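Local coordinates for protein Two-component sensor histidine kinase (Nostoc sp., PDB 6OZB) that probably senses light through a bilin chromophore, here phycoerythrobilin, bound in a GAF domain, and signals as a two-component histidine kinase, at residues R51-K56 and V167-E172; T39-R44 and A67-E72. The protein carries 1 engineered substitution. One frame throughout, in Å; residues are numbered along the deposited sequence. Where two conformers were deposited one is given.

Interaction 1. Residues R51-K56 and V167-E172. With PEB (phycoerythrobilin), chain F.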
loop_
_atom_site.group_PDB
_atom_site.type_symbol
_atom_site.label_atom_id
_atom_site.label_comp_id
_atom_site.label_asym_id
_atom_site.label_seq_id
_atom_site.Cartn_x
_atom_site.Cartn_y
_atom_site.Cartn_z
ATOM N N ARG C 51 21.159 14.818 0.100
ATOM C CA ARG C 51 22.230 14.193 -0.693
ATOM C C ARG C 51 21.635 13.594 -1.953
ATOM O O ARG C 51 20.726 12.769 -1.875
ATOM C CB ARG C 51 22.966 13.122 0.138
ATOM C CG ARG C 51 24.076 12.331 -0.604
ATOM C CD ARG C 51 24.953 11.500 0.348
ATOM N NE ARG C 51 24.217 10.387 0.953
ATOM C CZ ARG C 51 24.610 9.704 2.021
ATOM N NH1 ARG C 51 25.742 10.001 2.650
ATOM N NH2 ARG C 51 23.843 8.727 2.486
ATOM N N VAL C 52 22.123 14.052 -3.112
ATOM C CA VAL C 52 21.745 13.491 -4.409
ATOM C C VAL C 52 23.016 12.973 -5.047
ATOM O O VAL C 52 24.046 13.633 -4.994
ATOM C CB VAL C 52 21.060 14.519 -5.306
ATOM C CG1 VAL C 52 20.839 13.992 -6.716
ATOM C CG2 VAL C 52 19.730 14.909 -4.683
ATOM N N MET C 53 22.942 11.772 -5.610
ATOM C CA MET C 53 24.104 11.110 -6.215
ATOM C C MET C 53 23.744 10.510 -7.552
ATOM O O MET C 53 22.594 10.144 -7.780
ATOM C CB MET C 53 24.621 10.017 -5.303
ATOM C CG MET C 53 24.988 10.507 -3.931
ATOM S SD MET C 53 25.366 9.127 -2.853
ATOM C CE MET C 53 23.765 8.384 -2.743
ATOM N N ILE C 54 24.734 10.413 -8.437
ATOM C CA ILE C 54 24.590 9.573 -9.610
ATOM C C ILE C 54 25.563 8.409 -9.440
ATOM O O ILE C 54 26.749 8.589 -9.118
ATOM C CB ILE C 54 24.815 10.373 -10.900
ATOM C CG1 ILE C 54 23.646 11.351 -11.047
ATOM C CG2 ILE C 54 24.924 9.425 -12.108
ATOM C CD1 ILE C 54 23.623 12.139 -12.280
ATOM N N TYR C 55 25.010 7.220 -9.584
ATOM C CA TYR C 55 25.683 5.950 -9.359
ATOM C C TYR C 55 25.856 5.291 -10.721
ATOM O O TYR C 55 24.895 5.183 -11.450
ATOM C CB TYR C 55 24.830 5.094 -8.413
ATOM C CG TYR C 55 25.389 3.796 -7.973
ATOM C CD1 TYR C 55 26.380 3.719 -6.994
ATOM C CD2 TYR C 55 24.888 2.618 -8.483
ATOM C CE1 TYR C 55 26.874 2.511 -6.587
ATOM C CE2 TYR C 55 25.359 1.414 -8.062
ATOM C CZ TYR C 55 26.358 1.355 -7.121
ATOM O OH TYR C 55 26.834 0.132 -6.703
ATOM N N LYS C 56 27.061 4.867 -11.065
ATOM C CA LYS C 56 27.311 4.283 -12.380
ATOM C C LYS C 56 27.674 2.809 -12.213
ATOM O O LYS C 56 28.561 2.453 -11.418
ATOM C CB LYS C 56 28.423 5.044 -13.091
ATOM C CG LYS C 56 28.682 4.593 -14.558
ATOM C CD LYS C 56 29.949 5.278 -15.079
ATOM C CE LYS C 56 30.202 5.087 -16.582
ATOM N NZ LYS C 56 30.033 3.697 -17.005
ATOM N N VAL C 167 19.995 8.908 -7.402
ATOM C CA VAL C 167 19.673 8.569 -6.014
ATOM C C VAL C 167 19.505 9.823 -5.155
ATOM O O VAL C 167 20.388 10.673 -5.120
ATOM C CB VAL C 167 20.746 7.704 -5.372
ATOM C CG1 VAL C 167 20.323 7.236 -3.977
ATOM C CG2 VAL C 167 21.028 6.492 -6.203
ATOM N N SER C 168 18.386 9.921 -4.447
ATOM C CA SER C 168 18.101 11.058 -3.585
ATOM C C SER C 168 17.881 10.567 -2.157
ATOM O O SER C 168 16.946 9.814 -1.918
ATOM C CB SER C 168 16.863 11.785 -4.103
ATOM O OG SER C 168 16.485 12.888 -3.277
ATOM N N HIS C 169 18.763 10.969 -1.242
ATOM C CA HIS C 169 18.704 10.589 0.176
ATOM C C HIS C 169 18.350 11.790 1.044
ATOM O O HIS C 169 18.814 12.906 0.789
ATOM C CB HIS C 169 20.037 10.080 0.693
ATOM C CG HIS C 169 20.423 8.715 0.210
ATOM N ND1 HIS C 169 21.688 8.194 0.411
ATOM C CD2 HIS C 169 19.718 7.758 -0.432
ATOM C CE1 HIS C 169 21.741 6.969 -0.084
ATOM N NE2 HIS C 169 20.558 6.680 -0.595
ATOM N N HIS C 170 17.565 11.551 2.096
ATOM C CA HIS C 170 17.241 12.592 3.062
ATOM C C HIS C 170 17.261 12.053 4.467
ATOM O O HIS C 170 16.841 10.912 4.710
ATOM C CB HIS C 170 15.889 13.194 2.744
ATOM C CG HIS C 170 15.698 14.557 3.300
ATOM N ND1 HIS C 170 16.513 15.615 2.964
ATOM C CD2 HIS C 170 14.792 15.036 4.179
ATOM C CE1 HIS C 170 16.103 16.697 3.603
ATOM N NE2 HIS C 170 15.055 16.378 4.334
ATOM N N SER C 171 17.774 12.871 5.390
ATOM C CA SER C 171 17.955 12.481 6.798
ATOM C C SER C 171 16.669 12.562 7.624
ATOM O O SER C 171 16.634 12.156 8.798
ATOM C CB SER C 171 19.009 13.373 7.464
ATOM O OG SER C 171 18.522 14.696 7.641
ATOM N N GLU C 172 15.612 13.074 7.006
ATOM C CA GLU C 172 14.344 13.237 7.676
ATOM C C GLU C 172 13.212 12.631 6.886
ATOM O O GLU C 172 13.281 12.505 5.659
ATOM C CB GLU C 172 14.088 14.720 7.909
ATOM C CG GLU C 172 15.128 15.313 8.862
ATOM C CD GLU C 172 14.905 16.770 9.193
ATOM O OE1 GLU C 172 13.933 17.370 8.684
ATOM O OE2 GLU C 172 15.723 17.318 9.962
HETATM C CHC PEB F . 21.510 0.079 -3.054
HETATM N NC PEB F . 19.603 -1.538 -2.675
HETATM C C1C PEB F . 18.353 -1.800 -3.145
HETATM C C2C PEB F . 18.020 -0.888 -4.115
HETATM C C3C PEB F . 19.089 -0.032 -4.269
HETATM C C4C PEB F . 20.081 -0.455 -3.357
HETATM C CMC PEB F . 19.067 1.091 -5.290
HETATM C CAC PEB F . 16.643 -0.901 -4.860
HETATM C CBC PEB F . 15.538 -0.358 -3.970
HETATM C CGC PEB F . 15.618 1.146 -3.970
HETATM O O1C PEB F . 15.529 1.754 -5.074
HETATM O O2C PEB F . 15.758 1.792 -2.888
HETATM N ND PEB F . 20.933 2.431 -2.852
HETATM C C1D PEB F . 21.749 1.395 -3.610
HETATM C C2D PEB F . 23.121 1.794 -3.335
HETATM C C3D PEB F . 23.175 2.892 -2.503
HETATM C C4D PEB F . 21.879 3.361 -2.177
HETATM C CMD PEB F . 24.349 0.983 -3.832
HETATM C CAD PEB F . 24.484 3.459 -1.924
HETATM C CBD PEB F . 24.653 4.817 -1.887
HETATM O OD PEB F . 21.566 4.325 -1.494
HETATM N NA PEB F . 21.413 -4.938 0.578
HETATM C C1A PEB F . 22.683 -4.971 1.215
HETATM C C2A PEB F . 22.954 -6.365 1.716
HETATM C C3A PEB F . 21.762 -7.224 1.323
HETATM C C4A PEB F . 20.808 -6.253 0.599
HETATM C CMA PEB F . 24.309 -6.935 1.189
HETATM C CBA PEB F . 21.837 -8.887 3.283
HETATM O OA PEB F . 23.426 -4.007 1.306
HETATM C CHA PEB F . 19.568 -6.629 0.173
HETATM C CAA PEB F . 20.979 -7.929 2.435
HETATM N NB PEB F . 18.941 -4.430 -1.277
HETATM C C1B PEB F . 18.641 -5.705 -0.612
HETATM C C2B PEB F . 17.257 -6.068 -0.804
HETATM C C3B PEB F . 16.659 -5.026 -1.581
HETATM C C4B PEB F . 17.690 -3.978 -1.907
HETATM C CHB PEB F . 17.378 -2.878 -2.667
HETATM C CMB PEB F . 16.608 -7.308 -0.277
HETATM C CAB PEB F . 15.212 -4.964 -2.025
HETATM C CBB PEB F . 14.442 -4.086 -1.063
HETATM C CGB PEB F . 12.978 -4.220 -1.486
HETATM O O1B PEB F . 12.645 -3.776 -2.625
HETATM O O2B PEB F . 12.152 -4.788 -0.731
#

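Interaction 2. Residues T39-R44 and A67-E72. Engineered in segment 67-72: H71 (natural residue Tyr).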
loop_
_atom_site.group_PDB
_atom_site.type_symbol
_atom_site.label_atom_id
_atom_site.label_comp_id
_atom_site.label_asym_id
_atom_site.label_seq_id
_atom_site.Cartn_x
_atom_site.Cartn_y
_atom_site.Cartn_z
ATOM N N THR C 39 25.360 18.599 -13.075
ATOM C CA THR C 39 23.936 18.396 -13.053
ATOM C C THR C 39 23.445 17.995 -11.672
ATOM O O THR C 39 22.350 18.367 -11.268
ATOM C CB THR C 39 23.508 17.297 -14.078
ATOM O OG1 THR C 39 23.819 17.726 -15.417
ATOM C CG2 THR C 39 22.023 16.997 -13.968
ATOM N N THR C 40 24.221 17.211 -10.938
ATOM C CA THR C 40 23.728 16.736 -9.654
ATOM C C THR C 40 23.454 17.899 -8.706
ATOM O O THR C 40 22.495 17.853 -7.925
ATOM C CB THR C 40 24.699 15.746 -8.993
ATOM O OG1 THR C 40 25.846 16.447 -8.499
ATOM C CG2 THR C 40 25.098 14.681 -10.001
ATOM N N ALA C 41 24.233 18.981 -8.772
ATOM C CA ALA C 41 23.982 20.119 -7.869
ATOM C C ALA C 41 22.653 20.813 -8.160
ATOM O O ALA C 41 21.950 21.262 -7.257
ATOM C CB ALA C 41 25.118 21.140 -7.941
ATOM N N GLU C 42 22.328 20.930 -9.437
ATOM C CA GLU C 42 21.075 21.557 -9.835
ATOM C C GLU C 42 19.918 20.628 -9.466
ATOM O O GLU C 42 18.872 21.064 -9.025
ATOM C CB GLU C 42 21.167 21.892 -11.331
ATOM C CG GLU C 42 22.215 22.997 -11.494
ATOM C CD GLU C 42 22.550 23.347 -12.922
ATOM O OE1 GLU C 42 22.029 22.681 -13.841
ATOM O OE2 GLU C 42 23.317 24.323 -13.133
ATOM N N VAL C 43 20.125 19.334 -9.576
ATOM C CA VAL C 43 19.061 18.408 -9.176
ATOM C C VAL C 43 18.796 18.471 -7.673
ATOM O O VAL C 43 17.641 18.458 -7.225
ATOM C CB VAL C 43 19.368 16.967 -9.620
ATOM C CG1 VAL C 43 18.331 15.988 -9.073
ATOM C CG2 VAL C 43 19.358 16.915 -11.135
ATOM N N ARG C 44 19.850 18.581 -6.877
ATOM C CA ARG C 44 19.667 18.606 -5.428
ATOM C C ARG C 44 18.885 19.839 -5.047
ATOM O O ARG C 44 17.995 19.788 -4.207
ATOM C CB ARG C 44 21.009 18.584 -4.692
ATOM C CG ARG C 44 20.883 18.197 -3.215
ATOM C CD ARG C 44 21.777 19.040 -2.309
ATOM N NE ARG C 44 21.423 20.448 -2.402
ATOM C CZ ARG C 44 20.406 21.038 -1.776
ATOM N NH1 ARG C 44 19.573 20.362 -0.983
ATOM N NH2 ARG C 44 20.220 22.339 -1.957
ATOM N N ALA C 67 29.083 11.105 -9.005
ATOM C CA ALA C 67 28.747 12.509 -8.757
ATOM C C ALA C 67 27.846 12.622 -7.536
ATOM O O ALA C 67 27.032 11.727 -7.270
ATOM C CB ALA C 67 28.078 13.123 -9.966
ATOM N N GLU C 68 27.969 13.739 -6.829
ATOM C CA GLU C 68 27.288 13.917 -5.563
ATOM C C GLU C 68 27.154 15.400 -5.211
ATOM O O GLU C 68 28.088 16.195 -5.417
ATOM C CB GLU C 68 28.057 13.172 -4.490
ATOM C CG GLU C 68 27.577 13.373 -3.068
ATOM C CD GLU C 68 28.469 12.660 -2.107
ATOM O OE1 GLU C 68 28.018 11.655 -1.518
ATOM O OE2 GLU C 68 29.639 13.089 -1.967
ATOM N N SER C 69 25.986 15.768 -4.697
ATOM C CA SER C 69 25.782 17.087 -4.129
ATOM C C SER C 69 25.070 16.959 -2.792
ATOM O O SER C 69 24.053 16.283 -2.666
ATOM C CB SER C 69 25.013 17.985 -5.127
ATOM O OG SER C 69 24.757 19.273 -4.599
ATOM N N ILE C 70 25.666 17.573 -1.781
ATOM C CA ILE C 70 25.166 17.509 -0.427
ATOM C C ILE C 70 24.884 18.907 0.098
ATOM O O ILE C 70 25.629 19.839 -0.156
ATOM C CB ILE C 70 26.168 16.778 0.492
ATOM C CG1 ILE C 70 26.219 15.300 0.067
ATOM C CG2 ILE C 70 25.778 16.925 1.987
ATOM C CD1 ILE C 70 27.296 14.490 0.778
ATOM N N HIS C 71 23.802 19.031 0.846
ATOM C CA HIS C 71 23.422 20.283 1.479
ATOM C C HIS C 71 24.117 20.466 2.827
ATOM O O HIS C 71 23.843 19.723 3.740
ATOM C CB HIS C 71 21.909 20.307 1.711
ATOM C CG HIS C 71 21.383 21.622 2.191
ATOM N ND1 HIS C 71 21.573 22.805 1.509
ATOM C CD2 HIS C 71 20.712 21.943 3.321
ATOM C CE1 HIS C 71 20.997 23.790 2.178
ATOM N NE2 HIS C 71 20.472 23.293 3.282
ATOM N N GLU C 72 24.990 21.458 2.940
ATOM C CA GLU C 72 25.574 21.858 4.230
ATOM C C GLU C 72 26.215 20.696 4.986
ATOM O O GLU C 72 26.067 20.590 6.204
ATOM C CB GLU C 72 24.501 22.535 5.095
ATOM C CG GLU C 72 24.095 23.873 4.484
ATOM C CD GLU C 72 22.973 24.540 5.227
ATOM O OE1 GLU C 72 22.298 23.864 6.032
ATOM O OE2 GLU C 72 22.764 25.746 4.995
HETATM O O HOH W 1 28.149 18.150 -7.821
HETATM O O HOH W 2 22.783 21.774 -4.724
#

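Interaction 1. Residues R51-K56 and V167-E172
H169 and R51 face each other as a hydrogen-bonded antiparallel pair, and their side chains rise together from the same face of the sheet. From H169 upward, CB lies 3.8 Å from R51 O, the carbonyl that accepts the H169 backbone N-H at 2.7 Å. CG follows anti to the carbonyl carbon (chi1 -73°), which stands the ring alongside the arginine. ND1 takes a hydrogen bond from R51 NH2 at 3.0 Å; ND1 lies in the plane of the guanidinium, while the imidazole plane is turned 65° from it. R51 NE adds only a weak bond, while NH1 goes to P76 O. Strands 51-57 and 161-170 are neighbours in the antiparallel sheet of the GAF domain, and this face carries the bilin pocket. M53 CE, beyond a bend at chi3, comes obliquely to H169 CE1 at 3.6 Å and also touches V167 CG1. At the tip, H169 NE2 gives a bent, weak hydrogen bond to OD of phycoerythrobilin at 2.7 Å. Replacing the imidazole by the methyl of an alanine is likely to leave OD without its histidine donor and R51 NH2 without this acceptor. Two residues along, at the next hydrogen-bonded pair, V167 N donates to M53 O at 2.9 Å.

Interaction 2. Residues T39-R44 and A67-E72
In the helix-on-sheet layer of the GAF domain, R44 and A41 of helix 32-47 settle against S69 of strand 63-70, with H71 two residues further on. The short helical and strand segments run in roughly the same direction, 36° apart, with their axes 7.0 Å from each other at the closest. S69 points at the helix: its OG stands anti to the backbone N (chi1 178°) and reaches A41 CA at 3.5 Å. No direct hydrogen bond joins the two segments, and water does that work. One water donates to A41 O at 2.7 Å. The same water accepts from R44 NE at 3.0 Å and also bonds S69 OG, tying a helix carbonyl, a guanidinium N-H and a strand hydroxyl together. A second bridges T40 OG1 and E68 O, less certainly, because T40 was modelled in two conformers. The arginine leans over the strand backbone, R44 CD lying 3.6 Å from S69 O, and bends at chi2 and chi3 so that the guanidinium turns toward H71. There H71 CB sits over one face of the group, 3.6 Å from R44 NH1 and offset toward its rim, while S69 OG lies at the edge. H71 is an engineered substitution for tyrosine; its ring is tilted 23° from the guanidinium plane, and R44 NH2 approaches it obliquely without a hydrogen bond. R44 NH1 is held by T49 O, which helps fix the rotation of the arginine end. T40 and R44 also touch I54 and V52 of strand 51-57, so the helix spans two neighbouring strands, an arrangement that belongs to the alpha/beta layering of the GAF fold, a helix covering one face of an antiparallel sheet.

Strand 51-57 is the shared element: it pairs with 161-170 in interaction 1 and, on its other edge, with 63-70, whose end carries interaction 2. The centres lie about 9 Å apart. The seam is backbone: V52 O lies 2.9 Å from S69 N, and I54 N the same distance from A67 O, both probable hydrogen bonds. The chromophore-side residues of interaction 1 and the helix of interaction 2 lie on opposite faces of the sheet. M53, Y55 and H169 line the phycoerythrobilin pocket, with R51 beside H169. E68 points away from the helix, to the chromophore side: its carboxylate is bonded to S77 and L78, E68 OE1 packs 3.6 Å from R51 CD, and its side chain is about 8 Å from the bilin.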